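Local coordinates for uncharacterized protein (Sinorhizobium meliloti, PDB 3U5R) that is of unknown function but belongs to the AhpC/TSA family of thioredoxin-fold proteins and may act as an antioxidant oxidoreductase, at residues 71-76 with 199-204; 144-149 with 157-162. All coordinates share one frame; numbering follows the deposited sequence.

Contact 1 of 2, residues 71-76 with 199-204; sequences CPFVVL and IGCNIK
Cys201 and Phe73 carry this contact: Cys201 meets the start of helix 72-75 at Cys71 and Pro72, while Phe73 of that helix lies on the strand at Ile199 and Gly200. The sulfur of Cys201 comes up to that of Cys71, SG to SG 3.2 Å, well beyond the length of a disulfide, so the two thiols are modelled unbonded. Both sulfurs are turned to the meeting point: Cys71 holds SG anti to its own nitrogen (chi1 170°), whereas in Cys201 SG lies beside the backbone N (chi1 -68°). Cys201 CB also packs on the Cys71 sulfur at 3.5 Å, and Cys201 SG also touches Pro72 CD at 3.8 Å. A weak hydrogen bond adds to this, Cys201 N reaching Cys71 SG over 3.6 Å.

Phe73 leans on the backbone of the strand instead. Gly200 CA sits over one ring face, 4.0 Å from the centroid, a CH-pi contact 27° off the ring normal. Farther along the ring, Phe73 CD2 approaches Ile199 O at 3.5 Å and CE2 meets Ile199 CG2 at 4.0 Å, the two side chains running side by side. Cys71 SG lies at the edge of the ring, in its plane. Thr144, on the strand next to 199-202, touches both cysteines.

Cys71 occupies the N-cap position, its O accepting from Val75 N. A cysteine at the N-terminus of a helix, beside a cis-proline, resembles the redox site of thioredoxins and is consistent with the family's proposed oxidoreductase activity.

Contact 2 of 2, residues 144-149 with 157-162; sequences TPDFFL and VYHGQF
Phe148 and His159 face each other as a non-hydrogen-bonded pair of the antiparallel hairpin 146-150/156-160, at the edge of the central thioredoxin-fold sheet. Their rings form an offset stack, centroids 4.2 Å apart and planes at 22°.

His159 leaves its strand with CG anti to the backbone N (chi1 178°), which extends the ring alongside the Phe148 side chain. CB and CG of His159 lie 4.1 and 4.0 Å from Phe147 O. Next, ND1 donates to that oxygen over 3.0 Å in a nearly straight bond (168°); Phe147 O lies close to the imidazole plane, although ND1 stands above the carbonyl plane. CE1 rests over the Phe148 face, displaced toward the rim near CZ. At the tip, NE2 has a weak link to a water, and that water donates to Asp146 OD2, an oxygen that also accepts from Ala142 N.

Phe147 projects from the other side of the sheet, where its CE2 presses on Phe162 CB at 3.5 Å. The two rings are nearly parallel but slid apart, so they hardly overlap. Gly160 O lies at the edge of the Phe147 ring, near its plane, by CD2, and Leu63 and Ala65 of strand 61-66 pack against the same side chain.

Farther along, Leu149 faces both Val157 and Tyr158, a classic beta bulge. Leu149 N donates to Tyr158 O. Leu149 CG meets Val157 CG2, and helix 176-186 covers these two side chains. Leu149 O accepts twice, from Val157 N at 2.8 Å and from Tyr158 N at 3.2 Å.

In the fold
Contact 2 is nested inside the chain loop closed by contact 1, and their centres lie about 13 Å apart. Segment 144-149 bridges them. Its start runs beside strand 199-202, where Cys201 O lies 2.9 Å from Thr144 N, probably a hydrogen bond, and its later residues form one strand of the hairpin with 157-162. Cys71 SG packs 3.4 Å from Thr144 O, and Val74 CG2 lies 3.6 Å from Pro145 N. The peptide bond before Pro145 is cis, as in the cis-proline loop beside the active site of thioredoxins. Contact 1 thus lies at the probable redox site, while contact 2 continues from that loop into the central sheet.

Contact 1 of 2, residues 71-76 with 199-204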
loop_
_atom_site.group_PDB
_atom_site.type_symbol
_atom_site.label_atom_id
_atom_site.label_comp_id
_atom_site.label_asym_id
_atom_site.label_seq_id
_atom_site.Cartn_x
_atom_site.Cartn_y
_atom_site.Cartn_z
ATOM N N CYS A 71 -11.498 0.918 -6.993
ATOM C CA CYS A 71 -11.327 2.352 -6.734
ATOM C C CYS A 71 -10.576 3.113 -7.911
ATOM O O CYS A 71 -9.477 2.750 -8.266
ATOM C CB CYS A 71 -10.548 2.529 -5.396
ATOM S SG CYS A 71 -10.044 4.255 -5.178
ATOM N N PRO A 72 -11.179 4.178 -8.538
ATOM C CA PRO A 72 -10.504 4.985 -9.615
ATOM C C PRO A 72 -9.154 5.556 -9.231
ATOM O O PRO A 72 -8.245 5.683 -10.077
ATOM C CB PRO A 72 -11.465 6.149 -9.878
ATOM C CG PRO A 72 -12.795 5.636 -9.405
ATOM C CD PRO A 72 -12.537 4.693 -8.253
ATOM N N PHE A 73 -8.955 5.859 -7.969
ATOM C CA PHE A 73 -7.632 6.370 -7.556
ATOM C C PHE A 73 -6.575 5.296 -7.537
ATOM O O PHE A 73 -5.385 5.607 -7.765
ATOM C CB PHE A 73 -7.717 7.060 -6.166
ATOM C CG PHE A 73 -8.594 8.232 -6.190
ATOM C CD1 PHE A 73 -9.963 8.074 -6.177
ATOM C CD2 PHE A 73 -8.041 9.509 -6.324
ATOM C CE1 PHE A 73 -10.779 9.186 -6.267
ATOM C CE2 PHE A 73 -8.844 10.635 -6.433
ATOM C CZ PHE A 73 -10.206 10.455 -6.420
ATOM N N VAL A 74 -6.968 4.041 -7.257
ATOM C CA VAL A 74 -6.036 2.963 -7.431
ATOM C C VAL A 74 -5.874 2.542 -8.895
ATOM O O VAL A 74 -4.775 2.241 -9.329
ATOM C CB VAL A 74 -6.485 1.755 -6.586
ATOM C CG1 VAL A 74 -5.624 0.467 -6.897
ATOM C CG2 VAL A 74 -6.412 2.144 -5.100
ATOM N N VAL A 75 -6.990 2.449 -9.644
ATOM C CA VAL A 75 -6.919 2.159 -11.112
ATOM C C VAL A 75 -5.899 3.059 -11.815
ATOM O O VAL A 75 -5.005 2.598 -12.581
ATOM C CB VAL A 75 -8.381 2.205 -11.766
ATOM C CG1 VAL A 75 -8.360 2.269 -13.378
ATOM C CG2 VAL A 75 -9.241 0.963 -11.236
ATOM N N LEU A 76 -5.968 4.351 -11.514
ATOM C CA LEU A 76 -4.956 5.288 -12.023
ATOM C C LEU A 76 -3.464 4.830 -11.919
ATOM O O LEU A 76 -2.666 5.065 -12.852
ATOM C CB LEU A 76 -5.113 6.640 -11.319
ATOM C CG LEU A 76 -4.156 7.729 -11.777
ATOM C CD1 LEU A 76 -4.515 8.359 -13.154
ATOM C CD2 LEU A 76 -4.153 8.790 -10.688
ATOM N N ILE A 199 -5.199 10.664 -1.484
ATOM C CA ILE A 199 -6.638 10.804 -1.592
ATOM C C ILE A 199 -7.137 9.573 -2.241
ATOM O O ILE A 199 -6.516 9.085 -3.196
ATOM C CB ILE A 199 -6.970 11.928 -2.548
ATOM C CG1 ILE A 199 -6.384 13.229 -2.000
ATOM C CG2 ILE A 199 -8.545 12.041 -2.752
ATOM C CD1 ILE A 199 -7.228 13.879 -0.930
ATOM N N GLY A 200 -8.251 9.045 -1.752
ATOM C CA GLY A 200 -8.923 7.969 -2.525
ATOM C C GLY A 200 -10.353 7.696 -2.091
ATOM O O GLY A 200 -10.919 8.442 -1.333
ATOM N N CYS A 201 -10.907 6.570 -2.521
ATOM C CA CYS A 201 -12.129 6.088 -1.987
ATOM C C CYS A 201 -11.924 5.679 -0.544
ATOM O O CYS A 201 -10.911 5.031 -0.238
ATOM C CB CYS A 201 -12.518 4.862 -2.791
ATOM S SG CYS A 201 -12.967 5.413 -4.539
ATOM N N ASN A 202 -12.878 6.006 0.340
ATOM C CA ASN A 202 -12.795 5.466 1.701
ATOM C C ASN A 202 -12.692 3.946 1.638
ATOM O O ASN A 202 -13.271 3.280 0.753
ATOM C CB ASN A 202 -13.948 5.902 2.641
ATOM C CG ASN A 202 -15.317 5.404 2.157
ATOM O OD1 ASN A 202 -15.674 5.601 1.001
ATOM N ND2 ASN A 202 -16.070 4.709 3.035
ATOM N N ILE A 203 -11.924 3.402 2.583
ATOM C CA ILE A 203 -12.007 1.995 2.921
ATOM C C ILE A 203 -13.459 1.643 3.191
ATOM O O ILE A 203 -14.172 2.313 3.955
ATOM C CB ILE A 203 -11.054 1.652 4.135
ATOM C CG1 ILE A 203 -9.616 1.993 3.689
ATOM C CG2 ILE A 203 -11.270 0.173 4.658
ATOM C CD1 ILE A 203 -8.503 1.149 4.085
ATOM N N LYS A 204 -13.920 0.554 2.589
ATOM C CA LYS A 204 -15.313 0.200 2.780
ATOM C C LYS A 204 -15.466 -0.672 4.024
ATOM O O LYS A 204 -15.476 -1.894 3.926
ATOM C CB LYS A 204 -15.802 -0.503 1.512
ATOM C CG LYS A 204 -15.623 0.388 0.268
ATOM C CD LYS A 204 -16.424 1.691 0.472
ATOM C CE LYS A 204 -16.627 2.513 -0.814
ATOM N NZ LYS A 204 -15.580 3.558 -1.006
#

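Contact 2 of 2, residues 144-149 with 157-162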
loop_
_atom_site.group_PDB
_atom_site.type_symbol
_atom_site.label_atom_id
_atom_site.label_comp_id
_atom_site.label_asym_id
_atom_site.label_seq_id
_atom_site.Cartn_x
_atom_site.Cartn_y
_atom_site.Cartn_z
ATOM N N THR A 144 -8.151 4.268 -0.143
ATOM C CA THR A 144 -7.308 3.465 -1.049
ATOM C C THR A 144 -6.966 4.428 -2.167
ATOM O O THR A 144 -7.882 5.024 -2.737
ATOM C CB THR A 144 -8.086 2.227 -1.601
ATOM O OG1 THR A 144 -9.247 2.701 -2.291
ATOM C CG2 THR A 144 -8.516 1.234 -0.415
ATOM N N PRO A 145 -5.681 4.567 -2.535
ATOM C CA PRO A 145 -4.549 3.876 -1.971
ATOM C C PRO A 145 -4.064 4.634 -0.743
ATOM O O PRO A 145 -4.153 5.874 -0.710
ATOM C CB PRO A 145 -3.499 4.027 -3.033
ATOM C CG PRO A 145 -3.789 5.425 -3.676
ATOM C CD PRO A 145 -5.292 5.558 -3.564
ATOM N N ASP A 146 -3.527 3.913 0.249
ATOM C CA ASP A 146 -2.925 4.554 1.450
ATOM C C ASP A 146 -1.556 3.923 1.649
ATOM O O ASP A 146 -1.474 2.703 1.849
ATOM C CB ASP A 146 -3.818 4.275 2.685
ATOM C CG ASP A 146 -3.741 5.388 3.725
ATOM O OD1 ASP A 146 -2.738 6.143 3.713
ATOM O OD2 ASP A 146 -4.706 5.517 4.500
ATOM N N PHE A 147 -0.485 4.691 1.473
ATOM C CA PHE A 147 0.862 4.134 1.498
ATOM C C PHE A 147 1.620 4.437 2.784
ATOM O O PHE A 147 1.708 5.610 3.188
ATOM C CB PHE A 147 1.681 4.754 0.352
ATOM C CG PHE A 147 1.117 4.453 -1.034
ATOM C CD1 PHE A 147 1.400 3.226 -1.647
ATOM C CD2 PHE A 147 0.359 5.414 -1.742
ATOM C CE1 PHE A 147 0.910 2.936 -2.937
ATOM C CE2 PHE A 147 -0.134 5.118 -3.044
ATOM C CZ PHE A 147 0.140 3.863 -3.625
ATOM N N PHE A 148 2.205 3.407 3.409
ATOM C CA PHE A 148 2.974 3.600 4.646
ATOM C C PHE A 148 4.361 2.998 4.389
ATOM O O PHE A 148 4.464 1.774 4.193
ATOM C CB PHE A 148 2.317 2.814 5.813
ATOM C CG PHE A 148 0.898 3.248 6.211
ATOM C CD1 PHE A 148 -0.229 2.910 5.458
ATOM C CD2 PHE A 148 0.686 3.933 7.426
ATOM C CE1 PHE A 148 -1.505 3.310 5.843
ATOM C CE2 PHE A 148 -0.577 4.288 7.854
ATOM C CZ PHE A 148 -1.705 3.984 7.081
ATOM N N LEU A 149 5.435 3.803 4.395
ATOM C CA LEU A 149 6.749 3.291 4.187
ATOM C C LEU A 149 7.503 3.241 5.546
ATOM O O LEU A 149 7.553 4.280 6.239
ATOM C CB LEU A 149 7.565 4.206 3.226
ATOM C CG LEU A 149 8.984 3.733 2.844
ATOM C CD1 LEU A 149 8.935 2.407 1.992
ATOM C CD2 LEU A 149 9.624 4.822 2.081
ATOM N N VAL A 157 8.364 6.228 8.062
ATOM C CA VAL A 157 9.145 7.349 7.557
ATOM C C VAL A 157 8.471 8.115 6.481
ATOM O O VAL A 157 8.849 9.265 6.227
ATOM C CB VAL A 157 10.531 6.939 7.027
ATOM C CG1 VAL A 157 11.499 6.542 8.231
ATOM C CG2 VAL A 157 10.452 5.701 5.992
ATOM N N TYR A 158 7.492 7.499 5.799
ATOM C CA TYR A 158 6.748 8.277 4.808
ATOM C C TYR A 158 5.331 7.763 4.797
ATOM O O TYR A 158 5.119 6.546 4.843
ATOM C CB TYR A 158 7.381 8.170 3.382
ATOM C CG TYR A 158 6.561 8.874 2.285
ATOM C CD1 TYR A 158 6.823 10.209 1.961
ATOM C CD2 TYR A 158 5.528 8.222 1.595
ATOM C CE1 TYR A 158 6.082 10.898 0.953
ATOM C CE2 TYR A 158 4.769 8.899 0.550
ATOM C CZ TYR A 158 5.055 10.213 0.263
ATOM O OH TYR A 158 4.374 10.902 -0.659
ATOM N N HIS A 159 4.377 8.695 4.772
ATOM C CA HIS A 159 2.971 8.385 4.759
ATOM C C HIS A 159 2.336 9.419 3.854
ATOM O O HIS A 159 2.268 10.592 4.166
ATOM C CB HIS A 159 2.346 8.359 6.186
ATOM C CG HIS A 159 0.884 8.079 6.198
ATOM N ND1 HIS A 159 0.309 7.117 5.389
ATOM C CD2 HIS A 159 -0.136 8.666 6.860
ATOM C CE1 HIS A 159 -0.990 7.102 5.581
ATOM N NE2 HIS A 159 -1.283 8.029 6.475
ATOM N N GLY A 160 1.932 9.004 2.659
ATOM C CA GLY A 160 1.279 9.982 1.771
ATOM C C GLY A 160 1.167 9.463 0.338
ATOM O O GLY A 160 1.181 8.259 0.093
ATOM N N GLN A 161 0.997 10.410 -0.566
ATOM C CA GLN A 161 0.686 10.160 -1.985
ATOM C C GLN A 161 1.807 9.396 -2.699
ATOM O O GLN A 161 3.057 9.461 -2.388
ATOM C CB GLN A 161 0.381 11.521 -2.681
ATOM C CG GLN A 161 1.647 12.354 -3.000
ATOM C CD GLN A 161 1.284 13.702 -3.682
ATOM O OE1 GLN A 161 0.124 14.035 -3.800
ATOM N NE2 GLN A 161 2.257 14.435 -4.103
ATOM N N PHE A 162 1.412 8.651 -3.704
ATOM C CA PHE A 162 2.401 7.957 -4.578
ATOM C C PHE A 162 3.136 9.040 -5.378
ATOM O O PHE A 162 4.390 9.005 -5.623
ATOM C CB PHE A 162 1.564 6.993 -5.463
ATOM C CG PHE A 162 2.356 6.107 -6.378
ATOM C CD1 PHE A 162 3.251 5.167 -5.866
ATOM C CD2 PHE A 162 2.138 6.160 -7.772
ATOM C CE1 PHE A 162 3.989 4.310 -6.740
ATOM C CE2 PHE A 162 2.839 5.321 -8.675
ATOM C CZ PHE A 162 3.766 4.358 -8.162
HETATM O O HOH W 1 -1.147 7.309 2.205
HETATM O O HOH W 2 -4.440 7.019 6.763
#